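Local coordinates for uncharacterized protein PA2218 (Pseudomonas aeruginosa, PDB 2HDW) that is uncharacterised but adopts the alpha/beta hydrolase fold and is probably a hydrolase, at residues A[202-206]-A[207-211]. Residues are numbered along the deposited sequence; the frame is centred on the assembly and turned at random.
Sequences TMYDM and TRVMS
D205 meets T207, R208 and V209, and M206 meets V209 and M210, where the chain, after a left-handed turn of the backbone at T202, runs extended from M203 to D205 and then coils into helix 206-212. The first turn is closed by V209 N donating to D205 O (3.1 Å, N-H...O angle 165°) and by M210 N donating to M206 O.

D205 is the N-cap. With CG anti to the backbone N (chi1 166°), its carboxylate folds back over the helix start, where the first amides have no preceding turn to pair with. D205 OD1 takes R208 N at 3.1 Å from well above the carboxylate plane, accepts a weak bond from T207 N, and receives T207 OG1 at 2.8 Å on its syn side, close to the plane. The short, branched T207 suits this place because OG1, set between its own N and carbonyl carbon (chi1 65°), lies beside OD1. D205 OD2 is held by two waters, one shared with T207 OG1 and the other with R208 NE, which stands 4.5 Å from OD2, beyond a salt bridge.

On the apolar side, the flexible M206 bends at chi2 and chi3 to lay CE 3.6 Å from V209 CG1 and 4.0 Å from M210 CE, while F292 packs on both methionines. V209 CG2 meets Y204 CE2 obliquely; the phenol OH bonds to Y214, Y263 and H318.

Aspartate thus answers the helix's amide end with a carboxylate gripped by backbone, hydroxyl and water, and the helix dipole together with R208 would probably favour its ionised form.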
# COMPACT_ATOMS: atom_id res chain seq x y z
N THR A 202 -4.80 -9.00 1.26
CA THR A 202 -5.05 -9.22 -0.16
C THR A 202 -3.91 -8.63 -1.02
O THR A 202 -4.13 -7.86 -1.96
CB THR A 202 -6.45 -8.62 -0.56
OG1 THR A 202 -6.83 -9.10 -1.85
CG2 THR A 202 -6.43 -7.08 -0.57
N MET A 203 -2.69 -9.04 -0.68
CA MET A 203 -1.48 -8.54 -1.32
C MET A 203 -1.19 -8.95 -2.76
O MET A 203 -1.72 -9.94 -3.28
CB MET A 203 -0.24 -8.92 -0.48
CG MET A 203 0.25 -10.38 -0.64
SD MET A 203 1.87 -10.77 0.15
CE MET A 203 3.03 -10.26 -1.13
N TYR A 204 -0.32 -8.16 -3.37
CA TYR A 204 0.21 -8.35 -4.72
C TYR A 204 1.70 -8.15 -4.50
O TYR A 204 2.10 -7.46 -3.56
CB TYR A 204 -0.21 -7.22 -5.67
CG TYR A 204 -1.39 -7.43 -6.58
CD1 TYR A 204 -2.68 -7.62 -6.07
CD2 TYR A 204 -1.25 -7.30 -7.97
CE1 TYR A 204 -3.79 -7.65 -6.91
CE2 TYR A 204 -2.36 -7.32 -8.81
CZ TYR A 204 -3.63 -7.49 -8.28
OH TYR A 204 -4.73 -7.45 -9.10
N ASP A 205 2.52 -8.77 -5.34
CA ASP A 205 3.96 -8.52 -5.30
C ASP A 205 4.02 -7.76 -6.62
O ASP A 205 3.97 -8.38 -7.68
CB ASP A 205 4.77 -9.83 -5.41
CG ASP A 205 6.24 -9.58 -5.71
OD1 ASP A 205 6.55 -8.52 -6.28
OD2 ASP A 205 7.08 -10.45 -5.40
N MET A 206 4.08 -6.43 -6.57
CA MET A 206 4.08 -5.65 -7.80
C MET A 206 5.22 -5.94 -8.80
O MET A 206 5.02 -5.75 -10.01
CB MET A 206 4.02 -4.15 -7.50
CG MET A 206 2.70 -3.67 -6.84
SD MET A 206 1.13 -4.21 -7.65
CE MET A 206 1.39 -3.49 -9.28
N THR A 207 6.38 -6.40 -8.33
CA THR A 207 7.47 -6.68 -9.27
C THR A 207 7.13 -7.96 -10.03
O THR A 207 7.41 -8.09 -11.23
CB THR A 207 8.86 -6.84 -8.57
OG1 THR A 207 8.85 -7.98 -7.70
CG2 THR A 207 9.19 -5.59 -7.78
N ARG A 208 6.50 -8.91 -9.34
CA ARG A 208 6.11 -10.16 -9.98
C ARG A 208 5.00 -9.93 -11.00
O ARG A 208 5.08 -10.42 -12.13
CB ARG A 208 5.63 -11.17 -8.93
CG ARG A 208 5.11 -12.47 -9.53
CD ARG A 208 4.52 -13.38 -8.46
NE ARG A 208 5.56 -14.04 -7.67
CZ ARG A 208 6.21 -15.13 -8.05
NH1 ARG A 208 5.94 -15.70 -9.22
NH2 ARG A 208 7.16 -15.64 -7.28
N VAL A 209 3.98 -9.16 -10.64
CA VAL A 209 2.87 -8.94 -11.57
C VAL A 209 3.29 -8.16 -12.81
O VAL A 209 2.80 -8.43 -13.91
CB VAL A 209 1.67 -8.25 -10.88
CG1 VAL A 209 1.96 -6.78 -10.62
CG2 VAL A 209 0.44 -8.39 -11.75
N MET A 210 4.19 -7.19 -12.65
CA MET A 210 4.63 -6.42 -13.81
C MET A 210 5.63 -7.18 -14.67
O MET A 210 5.73 -6.94 -15.88
CB MET A 210 5.23 -5.08 -13.36
CG MET A 210 4.16 -4.04 -13.07
SD MET A 210 4.73 -2.35 -13.06
CE MET A 210 4.49 -1.95 -11.38
N SER A 211 6.35 -8.11 -14.06
CA SER A 211 7.33 -8.91 -14.78
C SER A 211 6.73 -10.15 -15.44
O SER A 211 7.07 -10.47 -16.59
CB SER A 211 8.46 -9.33 -13.84
OG SER A 211 9.16 -8.20 -13.35
O HOH W 1 9.66 -10.73 -6.20
O HOH W 2 6.46 -13.00 -5.06